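Local coordinates for protein ethylbenzene dehydrogenase alpha-subunit (Aromatoleum aromaticum, PDB 2IVF) that forms the large cofactor-bearing subunit of a molybdenum enzyme of the molybdopterin oxidoreductase family, holding molybdenum, two pterin guanine dinucleotides and an iron/sulfur cluster, at residues A[269-273]-A[274-278]; A[862-865]-A[866-869]. One frame throughout, in Å; residues are numbered along the deposited sequence.

Contact 1 (A[269-273]-A[274-278])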
ATOM      1  N   SER A 269       5.895  16.269  -0.724  1.00 23.29           N
ATOM      2  CA  SER A 269       5.391  17.269   0.214  1.00 22.54           C
ATOM      3  C   SER A 269       6.414  18.269   0.716  1.00 23.69           C
ATOM      4  O   SER A 269       6.094  19.409   1.034  1.00 22.35           O
ATOM      5  CB  SER A 269       4.676  16.647   1.421  1.00 23.27           C
ATOM      6  OG  SER A 269       5.600  15.902   2.172  1.00 23.77           O
ATOM      7  N   GLU A 270       7.658  17.827   0.862  1.00 22.92           N
ATOM      8  CA  GLU A 270       8.721  18.695   1.290  1.00 22.11           C
ATOM      9  C   GLU A 270       9.159  19.652   0.175  1.00 21.50           C
ATOM     10  O   GLU A 270       9.406  20.814   0.426  1.00 21.02           O
ATOM     11  CB  GLU A 270       9.863  17.832   1.825  1.00 21.03           C
ATOM     12  CG  GLU A 270       9.373  17.109   3.098  1.00 23.20           C
ATOM     13  CD  GLU A 270      10.110  15.858   3.472  1.00 23.84           C
ATOM     14  OE1 GLU A 270      11.024  15.456   2.718  1.00 22.83           O
ATOM     15  OE2 GLU A 270       9.777  15.308   4.574  1.00 22.47           O
ATOM     16  N   ALA A 271       9.165  19.193  -1.079  1.00 20.36           N
ATOM     17  CA  ALA A 271       9.417  20.082  -2.209  1.00 20.35           C
ATOM     18  C   ALA A 271       8.364  21.170  -2.243  1.00 20.72           C
ATOM     19  O   ALA A 271       8.630  22.321  -2.593  1.00 21.07           O
ATOM     20  CB  ALA A 271       9.367  19.290  -3.574  1.00 18.99           C
ATOM     21  N   ARG A 272       7.131  20.774  -1.943  1.00 21.77           N
ATOM     22  CA  ARG A 272       6.067  21.708  -1.879  1.00 21.66           C
ATOM     23  C   ARG A 272       6.358  22.854  -0.868  1.00 22.21           C
ATOM     24  O   ARG A 272       6.215  24.019  -1.175  1.00 21.24           O
ATOM     25  CB  ARG A 272       4.768  21.015  -1.574  1.00 21.51           C
ATOM     26  CG  ARG A 272       3.556  21.938  -1.631  1.00 21.85           C
ATOM     27  CD  ARG A 272       2.296  21.265  -1.229  1.00 22.87           C
ATOM     28  NE  ARG A 272       1.096  22.048  -1.565  1.00 22.72           N
ATOM     29  CZ  ARG A 272      -0.127  21.804  -1.086  1.00 22.12           C
ATOM     30  NH1 ARG A 272      -0.362  20.787  -0.270  1.00 20.97           N
ATOM     31  NH2 ARG A 272      -1.133  22.581  -1.440  1.00 20.42           N
ATOM     32  N   TYR A 273       6.678  22.490   0.356  1.00 22.20           N
ATOM     33  CA  TYR A 273       7.035  23.473   1.359  1.00 22.69           C
ATOM     34  C   TYR A 273       8.281  24.355   1.020  1.00 23.70           C
ATOM     35  O   TYR A 273       8.414  25.482   1.503  1.00 24.64           O
ATOM     36  CB  TYR A 273       7.322  22.712   2.633  1.00 22.35           C
ATOM     37  CG  TYR A 273       6.125  22.333   3.482  1.00 20.74           C
ATOM     38  CD1 TYR A 273       5.022  23.192   3.628  1.00 23.34           C
ATOM     39  CD2 TYR A 273       6.169  21.210   4.261  1.00 20.16           C
ATOM     40  CE1 TYR A 273       3.984  22.890   4.455  1.00 23.34           C
ATOM     41  CE2 TYR A 273       5.117  20.856   5.081  1.00 22.75           C
ATOM     42  CZ  TYR A 273       4.019  21.705   5.179  1.00 20.91           C
ATOM     43  OH  TYR A 273       3.034  21.430   6.079  1.00 20.76           O
ATOM     44  N   LYS A 274       9.216  23.810   0.250  1.00 24.62           N
ATOM     45  CA  LYS A 274      10.417  24.534  -0.216  1.00 25.29           C
ATOM     46  C   LYS A 274      10.004  25.520  -1.302  1.00 24.93           C
ATOM     47  O   LYS A 274      10.744  26.442  -1.633  1.00 24.69           O
ATOM     48  CB  LYS A 274      11.401  23.499  -0.784  1.00 25.10           C
ATOM     49  CG  LYS A 274      12.795  23.961  -0.982  1.00 28.65           C
ATOM     50  CD  LYS A 274      13.618  22.893  -1.676  1.00 30.00           C
ATOM     51  CE  LYS A 274      14.990  23.451  -1.922  1.00 32.39           C
ATOM     52  NZ  LYS A 274      15.770  22.368  -2.496  1.00 39.22           N
ATOM     53  N   GLY A 275       8.825  25.324  -1.877  1.00 23.27           N
ATOM     54  CA  GLY A 275       8.296  26.276  -2.833  1.00 24.05           C
ATOM     55  C   GLY A 275       7.914  25.715  -4.179  1.00 23.48           C
ATOM     56  O   GLY A 275       7.354  26.439  -5.015  1.00 23.38           O
ATOM     57  N   ALA A 276       8.217  24.445  -4.403  1.00 24.08           N
ATOM     58  CA  ALA A 276       7.763  23.757  -5.587  1.00 23.81           C
ATOM     59  C   ALA A 276       6.218  23.745  -5.712  1.00 24.76           C
ATOM     60  O   ALA A 276       5.472  23.559  -4.739  1.00 25.79           O
ATOM     61  CB  ALA A 276       8.360  22.293  -5.673  1.00 23.16           C
ATOM     62  N   GLU A 277       5.743  24.010  -6.905  1.00 24.62           N
ATOM     63  CA  GLU A 277       4.334  23.940  -7.192  1.00 24.69           C
ATOM     64  C   GLU A 277       4.003  22.534  -7.627  1.00 24.43           C
ATOM     65  O   GLU A 277       4.599  22.013  -8.556  1.00 24.71           O
ATOM     66  CB  GLU A 277       4.014  24.929  -8.291  1.00 24.08           C
ATOM     67  CG  GLU A 277       2.630  24.881  -8.854  1.00 27.16           C
ATOM     68  CD  GLU A 277       2.239  26.283  -9.427  1.00 30.17           C
ATOM     69  OE1 GLU A 277       3.143  27.133  -9.652  1.00 37.43           O
ATOM     70  OE2 GLU A 277       1.032  26.550  -9.554  1.00 35.77           O
ATOM     71  N   VAL A 278       3.062  21.904  -6.944  1.00 24.49           N
ATOM     72  CA  VAL A 278       2.776  20.484  -7.193  1.00 23.03           C
ATOM     73  C   VAL A 278       1.449  20.348  -7.882  1.00 22.64           C
ATOM     74  O   VAL A 278       0.408  20.809  -7.391  1.00 21.33           O
ATOM     75  CB  VAL A 278       2.806  19.668  -5.888  1.00 23.03           C
ATOM     76  CG1 VAL A 278       2.336  18.224  -6.134  1.00 22.96           C
ATOM     77  CG2 VAL A 278       4.252  19.765  -5.214  1.00 22.57           C
TER
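Glu-270 meets the following turn through its backbone: its carbonyl O accepts the N-H of Lys-274 at 3.0 Å from that N, the last full-strength i-to-i+4 bond of the helix, the next, from Gly-275 N to Ala-271 O, being weak. Ala-271 supplies the pivot. Besides that weak bond, its carbonyl O takes the N-H of Ala-276 at 2.8 Å from that N, with the donor tilted from the carbonyl plane. With the positive phi of Gly-275 (125°), this six-to-one bond and the inner one from Gly-275 N to Arg-272 O make a Schellman motif, a classic helix end built on glycine. The closure folds one methyl back on another, Ala-271 CB lying 3.8 Å from Ala-276 CB, and both alanines rest on Ile-250 of the adjacent strand. At Arg-272 the carbonyl O receives Gly-275 N, 3.0 Å away, from above the carbonyl plane and not along a lone pair. The CA of the same arginine points its hydrogen almost straight at Ala-276 O (168° at H). Its CB touches Val-278 CG2 at 3.9 Å; with CG anti to the backbone N (chi1 -174°) and the chain extended to NE, the guanidinium is carried on to a salt bridge with Asp-293, whose carboxylate also accepts Val-278 N. Helix 265-274 thus hands over to strand 277-281 of the parallel sheet, a tight helix-to-strand connection of an alpha/beta layer. Chemically, the helix-end carbonyls of Ala-271 and Arg-272 are satisfied within the turn, while Arg-317 of the beta-subunit bonds both Arg-272 O and Ala-276 O, so the helix terminus forms part of the subunit interface.

Contact 2 (A[862-865]-A[866-869])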
ATOM      1  N   SER A 862      -4.599 -11.479   6.423  1.00 23.35           N
ATOM      2  CA  SER A 862      -5.650 -11.026   7.331  1.00 23.39           C
ATOM      3  C   SER A 862      -5.343  -9.670   7.965  1.00 22.93           C
ATOM      4  O   SER A 862      -6.184  -8.775   7.952  1.00 22.54           O
ATOM      5  CB  SER A 862      -5.885 -12.045   8.424  1.00 23.39           C
ATOM      6  OG  SER A 862      -6.494 -13.190   7.866  1.00 23.74           O
ATOM      7  N   HIS A 863      -4.169  -9.565   8.567  1.00 23.02           N
ATOM      8  CA  HIS A 863      -3.771  -8.357   9.307  1.00 23.13           C
ATOM      9  C   HIS A 863      -3.867  -7.092   8.460  1.00 23.38           C
ATOM     10  O   HIS A 863      -4.460  -6.066   8.892  1.00 24.41           O
ATOM     11  CB  HIS A 863      -2.357  -8.560   9.840  1.00 23.47           C
ATOM     12  CG  HIS A 863      -1.865  -7.452  10.710  1.00 22.40           C
ATOM     13  ND1 HIS A 863      -1.991  -7.477  12.078  1.00 25.19           N
ATOM     14  CD2 HIS A 863      -1.226  -6.296  10.414  1.00 26.55           C
ATOM     15  CE1 HIS A 863      -1.449  -6.385  12.593  1.00 24.67           C
ATOM     16  NE2 HIS A 863      -0.973  -5.654  11.604  1.00 23.89           N
ATOM     17  N   LEU A 864      -3.294  -7.154   7.251  1.00 23.46           N
ATOM     18  CA  LEU A 864      -3.200  -5.986   6.391  1.00 23.03           C
ATOM     19  C   LEU A 864      -4.529  -5.710   5.758  1.00 22.92           C
ATOM     20  O   LEU A 864      -4.847  -4.556   5.432  1.00 23.38           O
ATOM     21  CB  LEU A 864      -2.080  -6.169   5.338  1.00 22.56           C
ATOM     22  CG  LEU A 864      -0.667  -5.982   5.928  1.00 23.67           C
ATOM     23  CD1 LEU A 864       0.488  -6.475   5.025  1.00 21.27           C
ATOM     24  CD2 LEU A 864      -0.510  -4.448   6.274  1.00 22.97           C
ATOM     25  N   SER A 865      -5.328  -6.762   5.590  1.00 23.01           N
ATOM     26  CA  SER A 865      -6.640  -6.618   4.973  1.00 22.80           C
ATOM     27  C   SER A 865      -7.622  -5.925   5.875  1.00 22.71           C
ATOM     28  O   SER A 865      -8.586  -5.394   5.390  1.00 23.93           O
ATOM     29  CB  SER A 865      -7.179  -7.969   4.520  1.00 23.17           C
ATOM     30  OG  SER A 865      -6.439  -8.410   3.397  1.00 24.29           O
ATOM     31  N   ARG A 866      -7.350  -5.915   7.173  1.00 22.33           N
ATOM     32  CA  ARG A 866      -8.118  -5.114   8.139  1.00 22.95           C
ATOM     33  C   ARG A 866      -7.853  -3.571   8.116  1.00 22.62           C
ATOM     34  O   ARG A 866      -8.531  -2.828   8.825  1.00 23.12           O
ATOM     35  CB  ARG A 866      -7.913  -5.653   9.526  1.00 22.57           C
ATOM     36  CG  ARG A 866      -8.415  -7.056   9.687  1.00 23.75           C
ATOM     37  CD  ARG A 866      -8.111  -7.498  11.092  1.00 25.13           C
ATOM     38  NE  ARG A 866      -8.300  -8.933  11.162  1.00 26.56           N
ATOM     39  CZ  ARG A 866      -7.361  -9.850  11.379  1.00 26.99           C
ATOM     40  NH1 ARG A 866      -6.122  -9.531  11.709  1.00 25.24           N
ATOM     41  NH2 ARG A 866      -7.711 -11.113  11.406  1.00 25.41           N
ATOM     42  N   LEU A 867      -6.925  -3.114   7.263  1.00 22.59           N
ATOM     43  CA  LEU A 867      -6.692  -1.667   7.026  1.00 22.48           C
ATOM     44  C   LEU A 867      -7.699  -1.133   5.996  1.00 23.02           C
ATOM     45  O   LEU A 867      -7.709   0.041   5.706  1.00 23.15           O
ATOM     46  CB  LEU A 867      -5.261  -1.462   6.507  1.00 22.20           C
ATOM     47  CG  LEU A 867      -4.242  -1.773   7.630  1.00 21.44           C
ATOM     48  CD1 LEU A 867      -2.804  -1.489   7.181  1.00 23.72           C
ATOM     49  CD2 LEU A 867      -4.487  -1.015   8.926  1.00 24.01           C
ATOM     50  N   HIS A 868      -8.527  -2.014   5.444  1.00 23.80           N
ATOM     51  CA  HIS A 868      -9.454  -1.623   4.393  1.00 23.62           C
ATOM     52  C   HIS A 868     -10.716  -2.472   4.457  1.00 23.91           C
ATOM     53  O   HIS A 868     -10.951  -3.131   5.458  1.00 24.49           O
ATOM     54  CB  HIS A 868      -8.787  -1.624   3.028  1.00 23.73           C
ATOM     55  CG  HIS A 868      -8.182  -2.938   2.623  1.00 24.22           C
ATOM     56  ND1 HIS A 868      -8.860  -3.887   1.877  1.00 22.27           N
ATOM     57  CD2 HIS A 868      -6.954  -3.442   2.841  1.00 23.40           C
ATOM     58  CE1 HIS A 868      -8.069  -4.922   1.669  1.00 27.08           C
ATOM     59  NE2 HIS A 868      -6.897  -4.670   2.225  1.00 23.92           N
ATOM     60  N   ARG A 869     -11.547  -2.449   3.421  1.00 23.11           N
ATOM     61  CA  ARG A 869     -12.812  -3.214   3.466  1.00 23.08           C
ATOM     62  C   ARG A 869     -12.608  -4.729   3.292  1.00 23.71           C
ATOM     63  O   ARG A 869     -13.549  -5.491   3.438  1.00 22.63           O
ATOM     64  CB  ARG A 869     -13.798  -2.703   2.435  1.00 22.43           C
ATOM     65  CG  ARG A 869     -14.179  -1.218   2.516  1.00 20.78           C
ATOM     66  CD  ARG A 869     -15.475  -0.982   1.773  1.00 21.44           C
ATOM     67  NE  ARG A 869     -15.865   0.415   1.825  1.00 21.74           N
ATOM     68  CZ  ARG A 869     -16.848   0.946   1.125  1.00 24.16           C
ATOM     69  NH1 ARG A 869     -17.621   0.185   0.342  1.00 21.93           N
ATOM     70  NH2 ARG A 869     -17.084   2.253   1.230  1.00 24.47           N
TER
HETATM   71  O   HOH W   1      -4.269  -6.117   2.123  1.00 14.23           O
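The backbone N of Arg-866 is shared by two carbonyls: Ser-862 O accepts it at 3.2 Å, and His-863 O takes a weaker second bond at 3.4 Å from the same N. The arginine side chain then runs back past the short helix. With CG anti to its own carbonyl carbon (chi1 -63°) and the chain extended as far as NE, CG passes Ser-862 O and the guanidinium brings one face over Ser-862 CB, which lies 3.6 Å from Arg-866 NH2. The flat group thus packs against the helix while its NE bonds Phe-95 O of the beta-subunit. One step on, Leu-867 N meets Leu-864 O at 3.1 Å; the bond is nearly straight at hydrogen (160°), but the donor sits above the carbonyl plane. The two leucine side chains run alongside each other in one direction, CD2 of Leu-864 touching CD1 of Leu-867. Helix 862-865 thereby unwinds into a type I beta turn from Ser-865 to His-868, within the molybdopterin dinucleotide binding domain and on the way to strand 873-877. A weak bond from His-868 N to Ser-865 O closes the turn. That same carbonyl O stands 3.5 Å above the centre of the His-868 imidazole, which chi1 of 58° folds back over the turn. A water in the ring plane binds His-868 NE2 at 3.0 Å and donates a weak bond to Ser-865 OG, whose stronger partner is Asn-861 O; the imidazole itself meets the ring of Trp-921.

Both contacts are worked examples of a helix finishing at a subunit boundary: the beta-subunit binds each end, through its Arg-317 at contact 1 and through its Phe-95 and Asn-129 at contact 2. They come in series along the chain, contact 1 in the molybdopterin oxidoreductase region and contact 2 in the dinucleotide-binding one, with centres 32 Å apart and nearest atoms about 20 Å apart, so neither touches the other. The bound guanosine dinucleotide cofactor MGD offers a common landmark: the side chain of Val-278 in contact 1 lies about 13 Å from it, that of Leu-864 in contact 2 about 10 Å. Contact 2 is also near the iron/sulfur cluster, about 9 Å from the Leu-864 side chain.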